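PDB 3GYC: putative glycoside hydrolase from Parabacteroides distasonis ATCC 8503, which probably hydrolyses glycosidic bonds, as a cellulase-like member of the TIM-barrel clan, though its substrate is not established. Local coordinates for residues N78-G83 with D259-V264; Y251-F256 with G308-K313. All coordinates share one frame; numbering follows the deposited sequence.

How the contacts relate
Contacts 1 and 2 are neighbours, their centres about 5 Å apart, and both are largely buried, contact 2 lying slightly closer to the centre of the chain. Each joins a different pair of elements: contact 1 ties the loop 78-83 to the start of helix 259-273, whereas contact 2 brings together the loop 251-256, which leads into that helix, and the loop 308-313, which follows strand 301-303. Both turn on a tyrosine hydroxyl donating to a side-chain oxygen, an amide in contact 1 and a carboxylate in contact 2. A water adds to the first, apolar packing to the second. Lys-313 bridges them, bonding to the backbone O of Gln-79.

Contact 1 of 2, residues N78-G83 with D259-V264; sequences NQQDWG and DDYKNV. With EDO (1,2-ethanediol), chain D.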
loop_
_atom_site.group_PDB
_atom_site.type_symbol
_atom_site.label_atom_id
_atom_site.label_comp_id
_atom_site.label_asym_id
_atom_site.label_seq_id
_atom_site.Cartn_x
_atom_site.Cartn_y
_atom_site.Cartn_z
ATOM N N ASN A 78 -9.951 3.784 16.150
ATOM C CA ASN A 78 -10.138 5.179 16.444
ATOM C C ASN A 78 -8.790 5.807 16.840
ATOM O O ASN A 78 -8.708 6.985 17.131
ATOM C CB ASN A 78 -11.254 5.398 17.474
ATOM C CG ASN A 78 -10.924 4.857 18.846
ATOM O OD1 ASN A 78 -9.779 4.593 19.192
ATOM N ND2 ASN A 78 -11.945 4.739 19.656
ATOM N N GLN A 79 -7.734 5.007 16.838
ATOM C CA GLN A 79 -6.410 5.496 17.231
ATOM C C GLN A 79 -5.549 6.009 16.078
ATOM O O GLN A 79 -4.565 6.705 16.318
ATOM C CB GLN A 79 -5.677 4.363 17.954
ATOM C CG GLN A 79 -6.347 4.033 19.215
ATOM C CD GLN A 79 -6.247 5.187 20.174
ATOM O OE1 GLN A 79 -5.146 5.650 20.457
ATOM N NE2 GLN A 79 -7.366 5.608 20.723
ATOM N N GLN A 80 -5.918 5.690 14.838
ATOM C CA GLN A 80 -5.131 6.145 13.662
ATOM C C GLN A 80 -5.876 7.146 12.811
ATOM O O GLN A 80 -7.119 7.204 12.860
ATOM C CB GLN A 80 -4.727 4.960 12.790
ATOM C CG GLN A 80 -4.145 3.818 13.510
ATOM C CD GLN A 80 -2.899 4.179 14.316
ATOM O OE1 GLN A 80 -2.192 5.111 13.975
ATOM N NE2 GLN A 80 -2.659 3.453 15.398
ATOM N N ASP A 81 -5.137 7.874 11.960
ATOM C CA ASP A 81 -5.745 8.897 11.079
ATOM C C ASP A 81 -5.939 8.492 9.588
ATOM O O ASP A 81 -6.140 9.349 8.724
ATOM C CB ASP A 81 -4.973 10.254 11.196
ATOM C CG ASP A 81 -5.267 10.999 12.537
ATOM O OD1 ASP A 81 -6.286 10.663 13.228
ATOM O OD2 ASP A 81 -4.466 11.911 12.888
ATOM N N TRP A 82 -5.847 7.200 9.292
ATOM C CA TRP A 82 -6.206 6.702 7.984
ATOM C C TRP A 82 -7.694 6.402 8.090
ATOM O O TRP A 82 -8.161 5.811 9.065
ATOM C CB TRP A 82 -5.484 5.441 7.599
ATOM C CG TRP A 82 -4.048 5.613 7.487
ATOM C CD1 TRP A 82 -3.373 6.307 6.524
ATOM C CD2 TRP A 82 -3.068 5.100 8.390
ATOM N NE1 TRP A 82 -2.018 6.248 6.775
ATOM C CE2 TRP A 82 -1.811 5.516 7.913
ATOM C CE3 TRP A 82 -3.126 4.309 9.551
ATOM C CZ2 TRP A 82 -0.623 5.146 8.530
ATOM C CZ3 TRP A 82 -1.933 3.961 10.173
ATOM C CH2 TRP A 82 -0.706 4.378 9.662
ATOM N N GLY A 83 -8.434 6.802 7.085
ATOM C CA GLY A 83 -9.861 6.533 7.088
ATOM C C GLY A 83 -10.660 7.115 8.242
ATOM O O GLY A 83 -10.322 8.145 8.804
ATOM N N ASP A 259 -3.404 3.857 25.241
ATOM C CA ASP A 259 -2.196 3.487 25.991
ATOM C C ASP A 259 -0.955 3.200 25.156
ATOM O O ASP A 259 0.102 3.659 25.499
ATOM C CB ASP A 259 -2.543 2.331 26.904
ATOM C CG ASP A 259 -3.762 2.650 27.764
ATOM O OD1 ASP A 259 -3.556 2.819 28.996
ATOM O OD2 ASP A 259 -4.904 2.839 27.213
ATOM N N ASP A 260 -1.097 2.474 24.050
ATOM C CA ASP A 260 0.018 2.203 23.105
ATOM C C ASP A 260 0.642 3.500 22.594
ATOM O O ASP A 260 1.872 3.652 22.644
ATOM C CB ASP A 260 -0.440 1.317 21.913
ATOM C CG ASP A 260 -0.643 -0.160 22.317
ATOM O OD1 ASP A 260 -0.556 -0.446 23.511
ATOM O OD2 ASP A 260 -0.857 -1.042 21.460
ATOM N N TYR A 261 -0.185 4.452 22.162
ATOM C CA TYR A 261 0.372 5.727 21.712
ATOM C C TYR A 261 1.067 6.501 22.820
ATOM O O TYR A 261 2.030 7.263 22.563
ATOM C CB TYR A 261 -0.653 6.625 21.033
ATOM C CG TYR A 261 -0.579 6.585 19.517
ATOM C CD1 TYR A 261 0.525 7.096 18.860
ATOM C CD2 TYR A 261 -1.594 6.057 18.754
ATOM C CE1 TYR A 261 0.640 7.053 17.519
ATOM C CE2 TYR A 261 -1.495 6.027 17.364
ATOM C CZ TYR A 261 -0.396 6.559 16.753
ATOM O OH TYR A 261 -0.244 6.555 15.394
ATOM N N LYS A 262 0.575 6.347 24.037
ATOM C CA LYS A 262 1.230 6.991 25.161
ATOM C C LYS A 262 2.673 6.454 25.314
ATOM O O LYS A 262 3.560 7.192 25.696
ATOM C CB LYS A 262 0.432 6.818 26.456
ATOM C CG LYS A 262 -0.808 7.713 26.524
ATOM C CD LYS A 262 -1.641 7.384 27.784
ATOM C CE LYS A 262 -2.866 8.234 27.920
ATOM N NZ LYS A 262 -2.572 9.669 28.193
ATOM N N ASN A 263 2.881 5.181 25.021
ATOM C CA ASN A 263 4.237 4.601 25.059
ATOM C C ASN A 263 5.076 5.138 23.891
ATOM O O ASN A 263 6.258 5.303 24.033
ATOM C CB ASN A 263 4.176 3.084 24.988
ATOM C CG ASN A 263 3.693 2.478 26.256
ATOM O OD1 ASN A 263 3.682 3.129 27.271
ATOM N ND2 ASN A 263 3.288 1.238 26.211
ATOM N N VAL A 264 4.457 5.399 22.745
ATOM C CA VAL A 264 5.198 5.960 21.594
ATOM C C VAL A 264 5.723 7.356 21.993
ATOM O O VAL A 264 6.915 7.682 21.788
ATOM C CB VAL A 264 4.343 5.998 20.297
ATOM C CG1 VAL A 264 5.099 6.697 19.145
ATOM C CG2 VAL A 264 3.966 4.587 19.884
HETATM C C1 EDO D . -10.105 12.973 13.339
HETATM O O1 EDO D . -9.425 13.616 12.245
HETATM C C2 EDO D . -9.486 11.630 13.601
HETATM O O2 EDO D . -9.182 10.886 12.406
HETATM O O HOH W 1 -2.754 3.729 21.238
#
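Tyr-261 reaches from the first turn of helix 259-273 to the side chain of Gln-80, and its OH donates a hydrogen bond of 2.8 Å to Gln-80 OE1. The bond lies in the carbonyl plane and uses a lone pair of OE1, with a C=O to donor angle of 131°; the acceptor in turn sits at the edge of the phenol ring, in its plane. A bend at chi2 (-58°) curls the Gln-80 chain back so that its amide meets the hydroxyl end of the tyrosine, tilted 39° from the ring. The other amide atom, NE2, comes obliquely against the ring, 3.4 Å from Tyr-261 CE2. Gln-79 joins through its backbone: its O is 3.3 Å from CE2 of Tyr-261 and also accepts from Lys-313 NZ, whose ammonium makes a cation-pi contact with the same ring. In the TIM-barrel fold, residues 78-83 belong to a long excursion that follows strand 53-57, while the helix lies between strands 231-232 and 301-303, so the contact links distant parts of the barrel chain. With an alanine in place of Tyr-261, Gln-80 OE1 would probably lose its donor, and Lys-313 its aromatic partner, leaving a gap beside the loop. A water extends the junction, donating to Gln-79 OE1 (3.2 Å) and accepting from the helix backbone at Tyr-261 N (2.8 Å). Farther out, Gln-79 NE2 donates to Asn-78 OD1 at 3.0 Å, approaching from above the carbonyl plane; this bond, together with the water, is likely to restrain the rotation of the Gln-79 amide. Asn-78 and Gln-79 also form backbone hydrogen bonds with Arg-255, and Trp-82 NE1 bonds to Asn-347 O.

Contact 2 of 2, residues Y251-F256 with G308-K313; sequences YGYNRF and GLVDYK
Tyr-251 and Asp-311 meet in a buried, short hydrogen bond that joins two loops of the TIM barrel: loop 251-256, which connects helix 240-249 to helix 259-273, and loop 308-313, which follows strand 301-303. The tyrosine OH donates to the anti lone pair of Asp-311 OD2, at 2.5 Å, the lone pair turned away from the other carboxylate oxygen. OD2 lies at the edge of the ring, in its plane, and the carboxylate stands nearly upright to it, the two planes 81° apart. The Tyr-251 side chain extends toward the facing loop because its CG stands opposite the backbone N (chi1 -170°), bringing its hydroxyl to within 3.1 Å of Asp-311 CB as well. Two residues on, the backbone takes a left-handed conformation at Tyr-253, whose N lies 3.4 Å above one face of the Tyr-251 ring, offset toward the rim. The Tyr-253 ring also comes to the aspartate, with CD2 3.6 Å from Asp-311 OD2 and the ring nearly perpendicular to the carboxylate. Its edge carries the apolar part of the contact: Tyr-253 CE2 packs 3.8 Å from Val-310 CG1, while its OH reaches past the valine to bond to Gln-239 NE2. An Asx turn at Asn-254 follows before helix 259-273. The valine backbone is held from other loops and helices, by Tyr-246 OH at its N and Asn-347 ND2 at its O. A bond this short is consistent with a strong interaction, and together with the Tyr-253 ring, which approaches the same oxygen obliquely, it is likely to restrain the rotation of the Asp-311 carboxylate and keep OD2 directed at the 251-256 loop.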
loop_
_atom_site.group_PDB
_atom_site.type_symbol
_atom_site.label_atom_id
_atom_site.label_comp_id
_atom_site.label_asym_id
_atom_site.label_seq_id
_atom_site.Cartn_x
_atom_site.Cartn_y
_atom_site.Cartn_z
ATOM N N TYR A 251 4.749 -0.609 22.026
ATOM C CA TYR A 251 3.662 -0.361 21.067
ATOM C C TYR A 251 3.090 -1.673 20.524
ATOM O O TYR A 251 3.817 -2.466 19.959
ATOM C CB TYR A 251 4.156 0.491 19.903
ATOM C CG TYR A 251 3.005 0.957 19.022
ATOM C CD1 TYR A 251 2.119 1.928 19.490
ATOM C CD2 TYR A 251 2.742 0.361 17.787
ATOM C CE1 TYR A 251 1.052 2.339 18.742
ATOM C CE2 TYR A 251 1.684 0.785 17.005
ATOM C CZ TYR A 251 0.836 1.773 17.501
ATOM O OH TYR A 251 -0.245 2.209 16.833
ATOM N N GLY A 252 1.775 -1.871 20.644
ATOM C CA GLY A 252 1.130 -3.111 20.219
ATOM C C GLY A 252 0.001 -2.951 19.225
ATOM O O GLY A 252 -0.889 -3.782 19.175
ATOM N N TYR A 253 0.024 -1.872 18.447
ATOM C CA TYR A 253 -0.946 -1.605 17.405
ATOM C C TYR A 253 -2.406 -1.568 17.907
ATOM O O TYR A 253 -3.322 -1.836 17.136
ATOM C CB TYR A 253 -0.821 -2.608 16.253
ATOM C CG TYR A 253 0.561 -2.787 15.663
ATOM C CD1 TYR A 253 1.443 -3.700 16.205
ATOM C CD2 TYR A 253 0.950 -2.105 14.516
ATOM C CE1 TYR A 253 2.686 -3.915 15.643
ATOM C CE2 TYR A 253 2.193 -2.304 13.947
ATOM C CZ TYR A 253 3.067 -3.199 14.527
ATOM O OH TYR A 253 4.323 -3.424 13.984
ATOM N N ASN A 254 -2.621 -1.190 19.160
ATOM C CA ASN A 254 -3.976 -1.157 19.699
ATOM C C ASN A 254 -4.880 -0.236 18.851
ATOM O O ASN A 254 -4.518 0.893 18.516
ATOM C CB ASN A 254 -3.992 -0.773 21.168
ATOM C CG ASN A 254 -5.280 -1.178 21.834
ATOM O OD1 ASN A 254 -6.344 -0.589 21.591
ATOM N ND2 ASN A 254 -5.210 -2.217 22.636
ATOM N N ARG A 255 -6.027 -0.758 18.445
ATOM C CA ARG A 255 -6.934 -0.027 17.556
ATOM C C ARG A 255 -7.917 0.925 18.223
ATOM O O ARG A 255 -8.381 1.877 17.575
ATOM C CB ARG A 255 -7.715 -1.025 16.692
ATOM C CG ARG A 255 -6.786 -1.848 15.849
ATOM C CD ARG A 255 -7.467 -2.630 14.769
ATOM N NE ARG A 255 -6.469 -3.116 13.817
ATOM C CZ ARG A 255 -6.736 -3.879 12.754
ATOM N NH1 ARG A 255 -7.979 -4.261 12.496
ATOM N NH2 ARG A 255 -5.750 -4.270 11.945
ATOM N N PHE A 256 -8.215 0.694 19.502
ATOM C CA PHE A 256 -9.227 1.478 20.202
ATOM C C PHE A 256 -8.830 2.117 21.526
ATOM O O PHE A 256 -9.618 2.851 22.090
ATOM C CB PHE A 256 -10.466 0.600 20.412
ATOM C CG PHE A 256 -11.106 0.236 19.141
ATOM C CD1 PHE A 256 -11.903 1.161 18.474
ATOM C CD2 PHE A 256 -10.831 -0.961 18.531
ATOM C CE1 PHE A 256 -12.466 0.848 17.286
ATOM C CE2 PHE A 256 -11.375 -1.255 17.292
ATOM C CZ PHE A 256 -12.188 -0.362 16.691
ATOM N N GLY A 308 9.802 3.815 8.390
ATOM C CA GLY A 308 10.248 3.899 9.806
ATOM C C GLY A 308 9.302 3.272 10.808
ATOM O O GLY A 308 9.482 2.128 11.209
ATOM N N LEU A 309 8.281 4.034 11.203
ATOM C CA LEU A 309 7.273 3.562 12.127
ATOM C C LEU A 309 6.056 3.176 11.321
ATOM O O LEU A 309 5.748 3.796 10.288
ATOM C CB LEU A 309 6.925 4.628 13.190
ATOM C CG LEU A 309 7.638 4.464 14.534
ATOM C CD1 LEU A 309 9.129 4.671 14.436
ATOM C CD2 LEU A 309 7.045 5.383 15.607
ATOM N N VAL A 310 5.342 2.159 11.791
ATOM C CA VAL A 310 4.133 1.734 11.100
ATOM C C VAL A 310 2.964 2.734 11.345
ATOM O O VAL A 310 2.315 3.189 10.394
ATOM C CB VAL A 310 3.716 0.292 11.516
ATOM C CG1 VAL A 310 2.459 -0.152 10.776
ATOM C CG2 VAL A 310 4.848 -0.653 11.227
ATOM N N ASP A 311 2.747 3.091 12.602
ATOM C CA ASP A 311 1.655 3.999 13.013
ATOM C C ASP A 311 2.246 5.292 13.591
ATOM O O ASP A 311 3.171 5.265 14.406
ATOM C CB ASP A 311 0.828 3.323 14.103
ATOM C CG ASP A 311 0.105 2.069 13.624
ATOM O OD1 ASP A 311 -0.030 1.925 12.414
ATOM O OD2 ASP A 311 -0.366 1.257 14.491
ATOM N N TYR A 312 1.733 6.425 13.148
ATOM C CA TYR A 312 2.154 7.718 13.644
ATOM C C TYR A 312 1.076 8.672 13.270
ATOM O O TYR A 312 0.258 8.362 12.429
ATOM C CB TYR A 312 3.460 8.186 12.970
ATOM C CG TYR A 312 4.366 8.994 13.926
ATOM C CD1 TYR A 312 4.899 8.393 15.066
ATOM C CD2 TYR A 312 4.715 10.322 13.669
ATOM C CE1 TYR A 312 5.789 9.067 15.936
ATOM C CE2 TYR A 312 5.605 11.028 14.544
ATOM C CZ TYR A 312 6.129 10.387 15.703
ATOM O OH TYR A 312 7.023 11.038 16.575
ATOM N N LYS A 313 1.046 9.821 13.911
ATOM C CA LYS A 313 0.016 10.812 13.621
ATOM C C LYS A 313 0.433 12.155 14.178
ATOM O O LYS A 313 1.333 12.235 14.987
ATOM C CB LYS A 313 -1.338 10.412 14.249
ATOM C CG LYS A 313 -1.339 10.224 15.748
ATOM C CD LYS A 313 -2.626 9.517 16.212
ATOM C CE LYS A 313 -2.692 9.300 17.699
ATOM N NZ LYS A 313 -3.977 8.628 18.106
#